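Ralf, proline/betaine transporter (Legionella pneumophila, PDB 4D7Q) is an engineered chimera of a Legionella Sec7 domain and a Rickettsia capping domain, whose Sec7 part probably acts as a guanine nucleotide exchange factor. Local coordinates at residues S205-I211 against V330-T336; N218-F222 against S325-K329; T221-L225 against N237-K241; S259-K265 against S286-F292. The protein carries 2 engineered substitutions. One frame throughout, in Å; residues are numbered along the deposited sequence.

Contact 1. Residues S205-I211 against V330-T336; sequences SSPGYQI and VTSIKAT
Strands 208-211 and 332-334 run antiparallel, their axes 4.8 Å apart, and form the edge of the six-stranded antiparallel sheet of the capping domain. Gly208 and Lys334 are a hydrogen-bonded pair, with Gly208 N to Lys334 O and Lys334 N to Gly208 O both at 2.8 Å. At Gln210 the pairing is disturbed by a classic beta bulge: Gln210 O takes Thr331 N at 2.9 Å, and Ser332 N only weakly. Tyr209 and Ile333 form the non-hydrogen-bonded pair and lie side by side, Ile333 CG2 resting 4.0 Å from Tyr209 CE1, while Val330 CG2 sits at the edge of the ring. The phenol itself is tied to Leu344 O in helix 341-351. On the face shared by Gln210 and Ser332, Lys334 stretches out fully, its CD passing 3.4 Å from Ser205 OG. Its ammonium also makes a salt bridge with Glu62 of the Sec7 part, across the two halves of the engineered fusion, and Lys334 NZ reaches Ser205 O at 2.7 Å, tilted 30° from the carbonyl plane.

Contact 2. Residues N218-F222 against S325-K329; sequences NDKTF and SFETK
Asp219 OD2 is gripped twice by Thr328, from its OG1 at 2.6 Å and from its backbone N at 2.9 Å, both arriving on the same face of the carboxylate. The hydroxyl comes in on the anti side, 23° out of the plane, whereas the amide stands well above it. The other oxygen, Asp219 OD1, takes Glu327 N at 3.1 Å and Phe222 N at 3.2 Å from opposite faces, which should fix the carboxylate's rotation. Glu327 swings its extended side chain back past Asp219, and Glu327 OE1 receives Lys220 N at 2.9 Å, 75° out of its own carboxylate plane. Asp219 OD1 and Glu327 OE1 are 4.6 Å apart, but each carboxylate takes a backbone N-H, which may ease the repulsion. Thr221 splits its branches: OG1, beside its backbone N (chi1 -45°), donates to Ser325 O at 2.6 Å, and CG2 lies over one face of the Phe326 ring, 3.9 Å from its centroid. Phe222 CB touches the same ring at CD1. Arg352 binds the carbonyls of Phe326 and Glu327. Asp219 is thus the N-cap of helix 220-230, its carboxylate joining the first turn of that helix to the loop following helix 313-325.

Contact 3. Residues T221-L225 against N237-K241; sequences TFKQL and NIFPK
This is a small apolar contact without hydrogen bonds across it, in the capping domain, where the first turns of helix 220-230 meet the loop that leads on to strand 248-252. Ile238 carries most of it. Its CG1 branch lies between the backbone N and the carbonyl carbon (chi1 44°), and from there CD1 reaches into the helix surface, 3.5 Å from Thr221 O and 3.7 Å from Thr221 CG2. The same methyl comes within 4.3 Å of Leu225 CB. Thr221 O is already engaged along the helix, accepting Leu225 N at 3.0 Å, so CD1 packs against a carbonyl that has its backbone partner. The CG2 branch of Ile238 turns to Gln224, whose chain, extended beyond CG, slides past it in the opposite direction and lays its amide end against the methyl.

Phe239 begins by pointing away from the helix, yet its ring swings back: CD1 comes within 3.8 Å of Thr221 CG2, the two side chains crossing at about a right angle. One face of the ring is covered by Ile238 CD1, off-centre toward the rim. Pro240 adds a looser touch, its CD 4.0 Å from Thr221 OG1, a hydroxyl bonded to Ser325 O. Ser325 packs against Phe239 and Pro240, while Leu225 and Phe239 both rest on strands 264-271 and 277-283, Leu225 on Val268 and Val282, Phe239 on Ile270 and Ile280.

Contact 4. Residues S259-K265 against S286-F292; sequences SKFTGYK and SIFSRWF
Phe261 starts with CB at 4.2 Å from Phe288 O, and its ring then runs obliquely across Phe288. Its CG, CD1 and CE1 all meet Phe288 CB, a methylene that sits over the ring face in a CH-pi contact, with Phe261 CD1 closest to it at 3.6 Å. Phe261 CE2 and CZ meet Phe288 CD2, and the two rings form an offset stack, centroids 4.9 Å apart and planes at 28°. Trp291 NE1 stands at the edge of the Phe261 ring. Phe288 N donates to Lys260 O at 2.9 Å. All this joins the C-terminal end of helix 256-262 to a type I beta turn, Ser286 to Ser289, ahead of helix 290-293 in the capping domain; Phe288 and Trp291 also pack on Met147 of the Sec7 helix 135-152, a contact between the two proteins joined in this engineered fusion. Thr262 lies alongside Phe292 and puts CG2 over its ring face, while Thr262 OG1 accepts Tyr264 N in an ST turn and binds Leu258 O. A water joins Ser259 OG, Lys265 NZ and Ser286 OG, each at 2.7 Å; Lys265 NZ reaches Ser286 OG directly at 3.2 Å, and that hydroxyl also bonds Lys284 O.

All four contacts lie in the capping domain. Contact 1 closes the longest loop and encloses the other three; contact 2 closes the next loop inward, within which contact 3 closes before contact 4 opens. Contacts 2 and 3 share Thr221 and Phe222 on helix 220-230, with centres about 7 Å apart, and Phe239 packs against Phe326 between them. Contact 1 touches contact 2 through Ile211, which meets Phe326 and Thr328. Contact 4 stands apart, its centre 20 to 24 Å from the others, but it and contact 1 reach the same antiparallel sheet. Contacts 1 and 4 also border the Sec7 part, whereas contacts 2 and 3 tie the helix to neighbouring loops within the cap.

Contact 1. Residues S205-I211 against V330-T336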
loop_
_atom_site.group_PDB
_atom_site.type_symbol
_atom_site.label_atom_id
_atom_site.label_comp_id
_atom_site.label_asym_id
_atom_site.label_seq_id
_atom_site.Cartn_x
_atom_site.Cartn_y
_atom_site.Cartn_z
ATOM N N SER A 205 -3.897 -5.929 8.592
ATOM C CA SER A 205 -4.749 -4.759 8.660
ATOM C C SER A 205 -3.928 -3.534 8.324
ATOM O O SER A 205 -2.707 -3.519 8.527
ATOM C CB SER A 205 -5.342 -4.630 10.061
ATOM O OG SER A 205 -4.350 -4.192 10.973
ATOM N N SER A 206 -4.598 -2.508 7.813
ATOM C CA SER A 206 -3.966 -1.251 7.435
ATOM C C SER A 206 -4.160 -0.172 8.536
ATOM O O SER A 206 -5.109 -0.301 9.322
ATOM C CB SER A 206 -4.547 -0.767 6.107
ATOM O OG SER A 206 -4.142 -1.620 5.047
ATOM N N PRO A 207 -3.291 0.891 8.591
ATOM C CA PRO A 207 -3.487 1.968 9.582
ATOM C C PRO A 207 -4.885 2.579 9.530
ATOM O O PRO A 207 -5.462 2.756 8.444
ATOM C CB PRO A 207 -2.438 3.019 9.170
ATOM C CG PRO A 207 -1.383 2.242 8.475
ATOM C CD PRO A 207 -2.124 1.181 7.730
ATOM N N GLY A 208 -5.405 2.904 10.706
ATOM C CA GLY A 208 -6.726 3.491 10.851
ATOM C C GLY A 208 -7.781 2.441 11.100
ATOM O O GLY A 208 -7.509 1.411 11.722
ATOM N N TYR A 209 -8.992 2.698 10.599
ATOM C CA TYR A 209 -10.141 1.810 10.767
ATOM C C TYR A 209 -10.398 0.995 9.517
ATOM O O TYR A 209 -10.401 1.539 8.404
ATOM C CB TYR A 209 -11.382 2.619 11.105
ATOM C CG TYR A 209 -11.210 3.559 12.273
ATOM C CD1 TYR A 209 -11.249 3.088 13.585
ATOM C CD2 TYR A 209 -11.106 4.937 12.074
ATOM C CE1 TYR A 209 -11.152 3.962 14.668
ATOM C CE2 TYR A 209 -10.999 5.817 13.146
ATOM C CZ TYR A 209 -11.045 5.329 14.442
ATOM O OH TYR A 209 -10.943 6.219 15.487
ATOM N N GLN A 210 -10.584 -0.311 9.701
ATOM C CA GLN A 210 -10.797 -1.219 8.578
ATOM C C GLN A 210 -12.018 -2.069 8.822
ATOM O O GLN A 210 -12.232 -2.536 9.932
ATOM C CB GLN A 210 -9.564 -2.102 8.333
ATOM C CG GLN A 210 -9.634 -2.944 7.035
ATOM C CD GLN A 210 -8.322 -3.609 6.704
ATOM O OE1 GLN A 210 -7.251 -3.049 6.906
ATOM N NE2 GLN A 210 -8.375 -4.800 6.136
ATOM N N ILE A 211 -12.831 -2.239 7.779
ATOM C CA ILE A 211 -14.019 -3.083 7.821
ATOM C C ILE A 211 -13.908 -4.073 6.665
ATOM O O ILE A 211 -14.050 -3.683 5.495
ATOM C CB ILE A 211 -15.371 -2.322 7.829
ATOM C CG1 ILE A 211 -15.360 -1.064 8.751
ATOM C CG2 ILE A 211 -16.501 -3.311 8.201
ATOM C CD1 ILE A 211 -16.713 -0.219 8.761
ATOM N N VAL A 330 -16.291 -2.398 13.103
ATOM C CA VAL A 330 -14.936 -2.394 12.587
ATOM C C VAL A 330 -14.223 -3.739 12.864
ATOM O O VAL A 330 -14.372 -4.266 13.933
ATOM C CB VAL A 330 -14.218 -1.145 13.174
ATOM C CG1 VAL A 330 -13.954 -1.286 14.641
ATOM C CG2 VAL A 330 -12.958 -0.803 12.478
ATOM N N THR A 331 -13.469 -4.289 11.911
ATOM C CA THR A 331 -12.764 -5.558 12.052
ATOM C C THR A 331 -11.396 -5.355 12.694
ATOM O O THR A 331 -10.842 -6.271 13.300
ATOM C CB THR A 331 -12.583 -6.257 10.692
ATOM O OG1 THR A 331 -11.933 -7.519 10.883
ATOM C CG2 THR A 331 -11.747 -5.397 9.757
ATOM N N SER A 332 -10.858 -4.147 12.558
ATOM C CA SER A 332 -9.556 -3.821 13.128
ATOM C C SER A 332 -9.379 -2.322 13.248
ATOM O O SER A 332 -9.890 -1.556 12.430
ATOM C CB SER A 332 -8.419 -4.403 12.288
ATOM O OG SER A 332 -8.317 -3.705 11.058
ATOM N N ILE A 333 -8.648 -1.920 14.282
ATOM C CA ILE A 333 -8.263 -0.543 14.559
ATOM C C ILE A 333 -6.756 -0.594 14.627
ATOM O O ILE A 333 -6.220 -1.412 15.375
ATOM C CB ILE A 333 -8.890 0.008 15.866
ATOM C CG1 ILE A 333 -10.453 -0.107 15.824
ATOM C CG2 ILE A 333 -8.409 1.460 16.073
ATOM C CD1 ILE A 333 -11.269 0.470 17.043
ATOM N N LYS A 334 -6.060 0.224 13.814
ATOM C CA LYS A 334 -4.601 0.207 13.807
ATOM C C LYS A 334 -4.056 1.603 13.951
ATOM O O LYS A 334 -4.651 2.528 13.402
ATOM C CB LYS A 334 -4.080 -0.456 12.516
ATOM C CG LYS A 334 -2.609 -0.853 12.548
ATOM C CD LYS A 334 -2.234 -1.569 11.273
ATOM C CE LYS A 334 -0.938 -2.313 11.405
ATOM N NZ LYS A 334 -0.621 -3.055 10.158
ATOM N N ALA A 335 -2.922 1.768 14.676
ATOM C CA ALA A 335 -2.294 3.091 14.840
ATOM C C ALA A 335 -1.989 3.717 13.490
ATOM O O ALA A 335 -1.686 3.005 12.534
ATOM C CB ALA A 335 -0.991 2.970 15.632
ATOM N N THR A 336 -2.112 5.032 13.397
ATOM C CA THR A 336 -1.697 5.744 12.188
ATOM C C THR A 336 -0.283 6.235 12.521
ATOM O O THR A 336 0.176 6.020 13.641
ATOM C CB THR A 336 -2.649 6.879 11.781
ATOM O OG1 THR A 336 -2.534 7.964 12.699
ATOM C CG2 THR A 336 -4.082 6.429 11.615
HETATM O O HOH W 1 -1.765 -6.154 10.573
HETATM O O HOH W 2 -7.191 -1.268 10.832
#

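Contact 2. Residues N218-F222 against S325-K329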
loop_
_atom_site.group_PDB
_atom_site.type_symbol
_atom_site.label_atom_id
_atom_site.label_comp_id
_atom_site.label_asym_id
_atom_site.label_seq_id
_atom_site.Cartn_x
_atom_site.Cartn_y
_atom_site.Cartn_z
ATOM N N ASN A 218 -25.271 -6.622 3.549
ATOM C CA ASN A 218 -25.082 -6.632 5.004
ATOM C C ASN A 218 -24.936 -5.253 5.688
ATOM O O ASN A 218 -24.984 -5.194 6.922
ATOM C CB ASN A 218 -23.951 -7.615 5.413
ATOM C CG ASN A 218 -22.524 -7.212 5.042
ATOM O OD1 ASN A 218 -22.063 -6.076 5.273
ATOM N ND2 ASN A 218 -21.749 -8.187 4.558
ATOM N N ASP A 219 -24.753 -4.152 4.904
ATOM C CA ASP A 219 -24.563 -2.802 5.456
ATOM C C ASP A 219 -25.345 -1.708 4.674
ATOM O O ASP A 219 -25.077 -1.495 3.486
ATOM C CB ASP A 219 -23.046 -2.489 5.483
ATOM C CG ASP A 219 -22.629 -1.339 6.381
ATOM O OD1 ASP A 219 -23.255 -0.263 6.300
ATOM O OD2 ASP A 219 -21.650 -1.500 7.130
ATOM N N LYS A 220 -26.276 -1.001 5.356
ATOM C CA LYS A 220 -27.092 0.072 4.751
ATOM C C LYS A 220 -26.276 1.286 4.333
ATOM O O LYS A 220 -26.571 1.877 3.287
ATOM C CB LYS A 220 -28.288 0.481 5.639
ATOM C CG LYS A 220 -29.372 1.257 4.885
ATOM C CD LYS A 220 -30.593 1.581 5.759
ATOM C CE LYS A 220 -30.632 3.014 6.244
ATOM N NZ LYS A 220 -31.020 3.963 5.167
ATOM N N THR A 221 -25.241 1.648 5.122
ATOM C CA THR A 221 -24.347 2.763 4.787
ATOM C C THR A 221 -23.494 2.412 3.556
ATOM O O THR A 221 -23.331 3.244 2.656
ATOM C CB THR A 221 -23.494 3.181 5.993
ATOM O OG1 THR A 221 -24.332 3.247 7.145
ATOM C CG2 THR A 221 -22.808 4.538 5.779
ATOM N N PHE A 222 -22.955 1.183 3.515
ATOM C CA PHE A 222 -22.173 0.751 2.363
ATOM C C PHE A 222 -23.071 0.598 1.131
ATOM O O PHE A 222 -22.648 0.985 0.035
ATOM C CB PHE A 222 -21.396 -0.534 2.645
ATOM C CG PHE A 222 -20.423 -0.899 1.548
ATOM C CD1 PHE A 222 -19.226 -0.205 1.397
ATOM C CD2 PHE A 222 -20.691 -1.954 0.682
ATOM C CE1 PHE A 222 -18.318 -0.561 0.399
ATOM C CE2 PHE A 222 -19.776 -2.311 -0.316
ATOM C CZ PHE A 222 -18.600 -1.612 -0.455
ATOM N N SER A 325 -20.625 5.167 11.532
ATOM C CA SER A 325 -21.803 5.359 10.689
ATOM C C SER A 325 -22.121 4.121 9.857
ATOM O O SER A 325 -23.263 3.946 9.443
ATOM C CB SER A 325 -21.628 6.575 9.787
ATOM O OG SER A 325 -21.727 7.780 10.524
ATOM N N PHE A 326 -21.124 3.280 9.581
ATOM C CA PHE A 326 -21.371 2.047 8.852
ATOM C C PHE A 326 -22.031 1.088 9.830
ATOM O O PHE A 326 -21.707 1.108 11.017
ATOM C CB PHE A 326 -20.071 1.476 8.228
ATOM C CG PHE A 326 -19.591 2.287 7.033
ATOM C CD1 PHE A 326 -20.062 2.016 5.750
ATOM C CD2 PHE A 326 -18.717 3.357 7.201
ATOM C CE1 PHE A 326 -19.651 2.784 4.654
ATOM C CE2 PHE A 326 -18.309 4.137 6.100
ATOM C CZ PHE A 326 -18.771 3.839 4.835
ATOM N N GLU A 327 -23.019 0.316 9.365
ATOM C CA GLU A 327 -23.733 -0.638 10.226
ATOM C C GLU A 327 -22.807 -1.718 10.769
ATOM O O GLU A 327 -22.940 -2.112 11.926
ATOM C CB GLU A 327 -24.888 -1.292 9.466
ATOM C CG GLU A 327 -26.099 -0.394 9.301
ATOM C CD GLU A 327 -27.290 -1.074 8.654
ATOM O OE1 GLU A 327 -27.094 -2.101 7.966
ATOM O OE2 GLU A 327 -28.422 -0.569 8.829
ATOM N N THR A 328 -21.860 -2.174 9.944
ATOM C CA THR A 328 -20.889 -3.206 10.311
ATOM C C THR A 328 -19.877 -2.672 11.310
ATOM O O THR A 328 -19.270 -1.609 11.087
ATOM C CB THR A 328 -20.167 -3.741 9.070
ATOM O OG1 THR A 328 -21.089 -3.871 7.984
ATOM C CG2 THR A 328 -19.455 -5.070 9.328
ATOM N N LYS A 329 -19.668 -3.418 12.405
ATOM C CA LYS A 329 -18.636 -3.021 13.359
ATOM C C LYS A 329 -17.249 -3.199 12.692
ATOM O O LYS A 329 -17.088 -4.024 11.781
ATOM C CB LYS A 329 -18.760 -3.754 14.717
ATOM C CG LYS A 329 -18.394 -5.234 14.705
ATOM C CD LYS A 329 -18.303 -5.807 16.126
ATOM C CE LYS A 329 -18.043 -7.298 16.121
ATOM N NZ LYS A 329 -17.951 -7.856 17.499
#

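Contact 3. Residues T221-L225 against N237-K241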
loop_
_atom_site.group_PDB
_atom_site.type_symbol
_atom_site.label_atom_id
_atom_site.label_comp_id
_atom_site.label_asym_id
_atom_site.label_seq_id
_atom_site.Cartn_x
_atom_site.Cartn_y
_atom_site.Cartn_z
ATOM N N THR A 221 -25.241 1.648 5.122
ATOM C CA THR A 221 -24.347 2.763 4.787
ATOM C C THR A 221 -23.494 2.412 3.556
ATOM O O THR A 221 -23.331 3.244 2.656
ATOM C CB THR A 221 -23.494 3.181 5.993
ATOM O OG1 THR A 221 -24.332 3.247 7.145
ATOM C CG2 THR A 221 -22.808 4.538 5.779
ATOM N N PHE A 222 -22.955 1.183 3.515
ATOM C CA PHE A 222 -22.173 0.751 2.363
ATOM C C PHE A 222 -23.071 0.598 1.131
ATOM O O PHE A 222 -22.648 0.985 0.035
ATOM C CB PHE A 222 -21.396 -0.534 2.645
ATOM C CG PHE A 222 -20.423 -0.899 1.548
ATOM C CD1 PHE A 222 -19.226 -0.205 1.397
ATOM C CD2 PHE A 222 -20.691 -1.954 0.682
ATOM C CE1 PHE A 222 -18.318 -0.561 0.399
ATOM C CE2 PHE A 222 -19.776 -2.311 -0.316
ATOM C CZ PHE A 222 -18.600 -1.612 -0.455
ATOM N N LYS A 223 -24.318 0.073 1.313
ATOM C CA LYS A 223 -25.303 -0.071 0.226
ATOM C C LYS A 223 -25.494 1.276 -0.489
ATOM O O LYS A 223 -25.411 1.344 -1.712
ATOM C CB LYS A 223 -26.658 -0.567 0.763
ATOM C CG LYS A 223 -27.725 -0.718 -0.333
ATOM C CD LYS A 223 -29.146 -0.570 0.192
ATOM C CE LYS A 223 -29.767 -1.884 0.597
ATOM N NZ LYS A 223 -31.099 -1.691 1.225
ATOM N N GLN A 224 -25.718 2.342 0.295
ATOM C CA GLN A 224 -25.935 3.697 -0.199
ATOM C C GLN A 224 -24.683 4.265 -0.867
ATOM O O GLN A 224 -24.767 4.758 -1.994
ATOM C CB GLN A 224 -26.445 4.598 0.929
ATOM C CG GLN A 224 -27.865 4.251 1.356
ATOM C CD GLN A 224 -28.335 5.143 2.462
ATOM O OE1 GLN A 224 -28.091 4.892 3.644
ATOM N NE2 GLN A 224 -28.991 6.226 2.096
ATOM N N LEU A 225 -23.518 4.138 -0.206
ATOM C CA LEU A 225 -22.247 4.604 -0.753
ATOM C C LEU A 225 -21.955 3.942 -2.091
ATOM O O LEU A 225 -21.692 4.640 -3.067
ATOM C CB LEU A 225 -21.097 4.381 0.253
ATOM C CG LEU A 225 -19.678 4.722 -0.217
ATOM C CD1 LEU A 225 -19.539 6.206 -0.593
ATOM C CD2 LEU A 225 -18.663 4.332 0.827
ATOM N N ASN A 237 -24.281 12.978 2.070
ATOM C CA ASN A 237 -24.108 12.647 3.477
ATOM C C ASN A 237 -25.174 11.612 3.883
ATOM O O ASN A 237 -26.311 11.951 4.191
ATOM C CB ASN A 237 -24.128 13.904 4.349
ATOM C CG ASN A 237 -23.980 13.672 5.843
ATOM O OD1 ASN A 237 -23.803 12.552 6.324
ATOM N ND2 ASN A 237 -24.041 14.740 6.620
ATOM N N ILE A 238 -24.796 10.335 3.827
ATOM C CA ILE A 238 -25.662 9.195 4.173
ATOM C C ILE A 238 -25.206 8.569 5.511
ATOM O O ILE A 238 -25.609 7.461 5.858
ATOM C CB ILE A 238 -25.653 8.170 2.982
ATOM C CG1 ILE A 238 -24.220 7.941 2.424
ATOM C CG2 ILE A 238 -26.564 8.667 1.846
ATOM C CD1 ILE A 238 -23.491 6.740 2.897
ATOM N N PHE A 239 -24.355 9.291 6.242
ATOM C CA PHE A 239 -23.729 8.851 7.485
ATOM C C PHE A 239 -24.589 9.171 8.717
ATOM O O PHE A 239 -24.734 10.349 9.064
ATOM C CB PHE A 239 -22.295 9.428 7.575
ATOM C CG PHE A 239 -21.475 9.111 6.342
ATOM C CD1 PHE A 239 -20.930 7.844 6.155
ATOM C CD2 PHE A 239 -21.288 10.064 5.348
ATOM C CE1 PHE A 239 -20.195 7.543 4.999
ATOM C CE2 PHE A 239 -20.562 9.763 4.189
ATOM C CZ PHE A 239 -20.022 8.499 4.020
ATOM N N PRO A 240 -25.195 8.135 9.370
ATOM C CA PRO A 240 -26.080 8.404 10.522
ATOM C C PRO A 240 -25.492 9.202 11.690
ATOM O O PRO A 240 -26.248 9.888 12.354
ATOM C CB PRO A 240 -26.560 7.004 10.944
ATOM C CG PRO A 240 -26.380 6.154 9.741
ATOM C CD PRO A 240 -25.178 6.691 9.039
ATOM N N LYS A 241 -24.163 9.146 11.928
ATOM C CA LYS A 241 -23.535 9.898 13.029
ATOM C C LYS A 241 -23.200 11.334 12.625
ATOM O O LYS A 241 -22.740 12.119 13.458
ATOM C CB LYS A 241 -22.275 9.178 13.561
ATOM C CG LYS A 241 -22.483 7.721 13.979
ATOM C CD LYS A 241 -23.336 7.568 15.237
ATOM C CE LYS A 241 -23.328 6.139 15.723
ATOM N NZ LYS A 241 -24.607 5.776 16.395
#

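Contact 4. Residues S259-K265 against S286-F292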
loop_
_atom_site.group_PDB
_atom_site.type_symbol
_atom_site.label_atom_id
_atom_site.label_comp_id
_atom_site.label_asym_id
_atom_site.label_seq_id
_atom_site.Cartn_x
_atom_site.Cartn_y
_atom_site.Cartn_z
ATOM N N SER A 259 -6.803 -0.115 -10.174
ATOM C CA SER A 259 -8.133 -0.555 -9.768
ATOM C C SER A 259 -8.356 -2.050 -10.106
ATOM O O SER A 259 -8.892 -2.796 -9.289
ATOM C CB SER A 259 -9.185 0.289 -10.481
ATOM O OG SER A 259 -10.430 0.148 -9.817
ATOM N N LYS A 260 -7.959 -2.473 -11.330
ATOM C CA LYS A 260 -8.118 -3.850 -11.786
ATOM C C LYS A 260 -7.253 -4.812 -10.988
ATOM O O LYS A 260 -7.724 -5.880 -10.631
ATOM C CB LYS A 260 -7.795 -3.970 -13.281
ATOM C CG LYS A 260 -8.884 -3.377 -14.164
ATOM C CD LYS A 260 -8.471 -3.483 -15.623
ATOM C CE LYS A 260 -9.551 -3.025 -16.573
ATOM N NZ LYS A 260 -9.068 -3.178 -17.967
ATOM N N PHE A 261 -6.020 -4.414 -10.671
ATOM C CA PHE A 261 -5.087 -5.274 -9.947
ATOM C C PHE A 261 -5.248 -5.291 -8.441
ATOM O O PHE A 261 -4.690 -6.161 -7.782
ATOM C CB PHE A 261 -3.624 -5.004 -10.400
ATOM C CG PHE A 261 -3.235 -5.727 -11.685
ATOM C CD1 PHE A 261 -2.796 -7.040 -11.656
ATOM C CD2 PHE A 261 -3.322 -5.087 -12.919
ATOM C CE1 PHE A 261 -2.445 -7.706 -12.838
ATOM C CE2 PHE A 261 -2.968 -5.751 -14.102
ATOM C CZ PHE A 261 -2.533 -7.055 -14.057
ATOM N N THR A 262 -6.007 -4.347 -7.871
ATOM C CA THR A 262 -6.133 -4.299 -6.402
ATOM C C THR A 262 -7.570 -4.190 -5.916
ATOM O O THR A 262 -7.833 -4.371 -4.719
ATOM C CB THR A 262 -5.390 -3.066 -5.849
ATOM O OG1 THR A 262 -5.971 -1.913 -6.406
ATOM C CG2 THR A 262 -3.904 -3.080 -6.118
ATOM N N GLY A 263 -8.474 -3.847 -6.828
ATOM C CA GLY A 263 -9.878 -3.673 -6.491
ATOM C C GLY A 263 -10.185 -2.326 -5.873
ATOM O O GLY A 263 -11.312 -2.089 -5.423
ATOM N N TYR A 264 -9.188 -1.423 -5.858
ATOM C CA TYR A 264 -9.344 -0.079 -5.312
ATOM C C TYR A 264 -10.227 0.710 -6.239
ATOM O O TYR A 264 -9.834 0.947 -7.383
ATOM C CB TYR A 264 -7.960 0.577 -5.182
ATOM C CG TYR A 264 -7.939 2.012 -4.713
ATOM C CD1 TYR A 264 -8.587 2.394 -3.536
ATOM C CD2 TYR A 264 -7.139 2.953 -5.347
ATOM C CE1 TYR A 264 -8.513 3.706 -3.063
ATOM C CE2 TYR A 264 -7.068 4.272 -4.897
ATOM C CZ TYR A 264 -7.762 4.646 -3.759
ATOM O OH TYR A 264 -7.644 5.935 -3.317
ATOM N N LYS A 265 -11.439 1.054 -5.773
ATOM C CA LYS A 265 -12.420 1.795 -6.571
ATOM C C LYS A 265 -12.202 3.304 -6.462
ATOM O O LYS A 265 -12.696 4.059 -7.295
ATOM C CB LYS A 265 -13.870 1.428 -6.192
ATOM C CG LYS A 265 -14.243 -0.044 -6.371
ATOM C CD LYS A 265 -14.230 -0.476 -7.847
ATOM C CE LYS A 265 -14.167 -1.969 -7.996
ATOM N NZ LYS A 265 -14.285 -2.386 -9.421
ATOM N N SER A 286 -12.286 -7.329 -8.099
ATOM C CA SER A 286 -12.142 -6.910 -9.462
ATOM C C SER A 286 -11.464 -7.991 -10.312
ATOM O O SER A 286 -11.057 -8.981 -9.819
ATOM C CB SER A 286 -11.334 -5.617 -9.502
ATOM O OG SER A 286 -12.029 -4.577 -8.905
ATOM N N ILE A 287 -11.348 -7.751 -11.598
ATOM C CA ILE A 287 -10.814 -8.731 -12.500
ATOM C C ILE A 287 -9.451 -9.325 -12.097
ATOM O O ILE A 287 -9.308 -10.489 -12.099
ATOM C CB ILE A 287 -10.843 -8.277 -13.970
ATOM C CG1 ILE A 287 -10.575 -9.465 -14.895
ATOM C CG2 ILE A 287 -9.887 -7.134 -14.216
ATOM C CD1 ILE A 287 -10.770 -9.211 -16.354
ATOM N N PHE A 288 -8.483 -8.494 -11.761
ATOM C CA PHE A 288 -7.135 -8.925 -11.412
ATOM C C PHE A 288 -6.703 -8.713 -9.948
ATOM O O PHE A 288 -5.555 -8.623 -9.671
ATOM C CB PHE A 288 -6.123 -8.255 -12.318
ATOM C CG PHE A 288 -6.365 -8.471 -13.782
ATOM C CD1 PHE A 288 -6.561 -9.723 -14.284
ATOM C CD2 PHE A 288 -6.375 -7.407 -14.641
ATOM C CE1 PHE A 288 -6.791 -9.903 -15.618
ATOM C CE2 PHE A 288 -6.605 -7.572 -15.959
ATOM C CZ PHE A 288 -6.799 -8.830 -16.457
ATOM N N SER A 289 -7.645 -8.658 -9.031
ATOM C CA SER A 289 -7.379 -8.254 -7.671
ATOM C C SER A 289 -7.294 -9.317 -6.562
ATOM O O SER A 289 -6.986 -8.995 -5.446
ATOM C CB SER A 289 -8.367 -7.183 -7.271
ATOM O OG SER A 289 -9.663 -7.642 -7.199
ATOM N N ARG A 290 -7.606 -10.557 -6.872
ATOM C CA ARG A 290 -7.784 -11.550 -5.846
ATOM C C ARG A 290 -6.544 -11.760 -5.008
ATOM O O ARG A 290 -6.623 -11.962 -3.833
ATOM C CB ARG A 290 -8.279 -12.871 -6.430
ATOM C CG ARG A 290 -8.969 -13.794 -5.471
ATOM C CD ARG A 290 -9.664 -14.984 -6.092
ATOM N NE ARG A 290 -9.313 -15.249 -7.464
ATOM C CZ ARG A 290 -8.187 -15.801 -7.865
ATOM N NH1 ARG A 290 -7.285 -16.209 -7.010
ATOM N NH2 ARG A 290 -7.985 -15.971 -9.144
ATOM N N TRP A 291 -5.385 -11.681 -5.623
ATOM C CA TRP A 291 -4.211 -11.972 -4.807
ATOM C C TRP A 291 -3.959 -10.866 -3.788
ATOM O O TRP A 291 -3.332 -11.093 -2.754
ATOM C CB TRP A 291 -2.978 -12.161 -5.693
ATOM C CG TRP A 291 -2.649 -10.962 -6.528
ATOM C CD1 TRP A 291 -2.945 -10.776 -7.847
ATOM C CD2 TRP A 291 -1.961 -9.781 -6.101
ATOM N NE1 TRP A 291 -2.483 -9.552 -8.268
ATOM C CE2 TRP A 291 -1.875 -8.921 -7.214
ATOM C CE3 TRP A 291 -1.408 -9.366 -4.885
ATOM C CZ2 TRP A 291 -1.261 -7.673 -7.148
ATOM C CZ3 TRP A 291 -0.798 -8.126 -4.821
ATOM C CH2 TRP A 291 -0.729 -7.294 -5.946
ATOM N N PHE A 292 -4.454 -9.669 -4.087
ATOM C CA PHE A 292 -4.282 -8.520 -3.192
ATOM C C PHE A 292 -5.403 -8.391 -2.184
ATOM O O PHE A 292 -5.155 -8.089 -1.017
ATOM C CB PHE A 292 -4.213 -7.216 -4.019
ATOM C CG PHE A 292 -3.904 -5.976 -3.207
ATOM C CD1 PHE A 292 -2.616 -5.744 -2.713
ATOM C CD2 PHE A 292 -4.904 -5.062 -2.895
ATOM C CE1 PHE A 292 -2.338 -4.599 -1.957
ATOM C CE2 PHE A 292 -4.612 -3.908 -2.161
ATOM C CZ PHE A 292 -3.333 -3.681 -1.714
HETATM O O HOH W 3 -11.713 -2.203 -10.182
#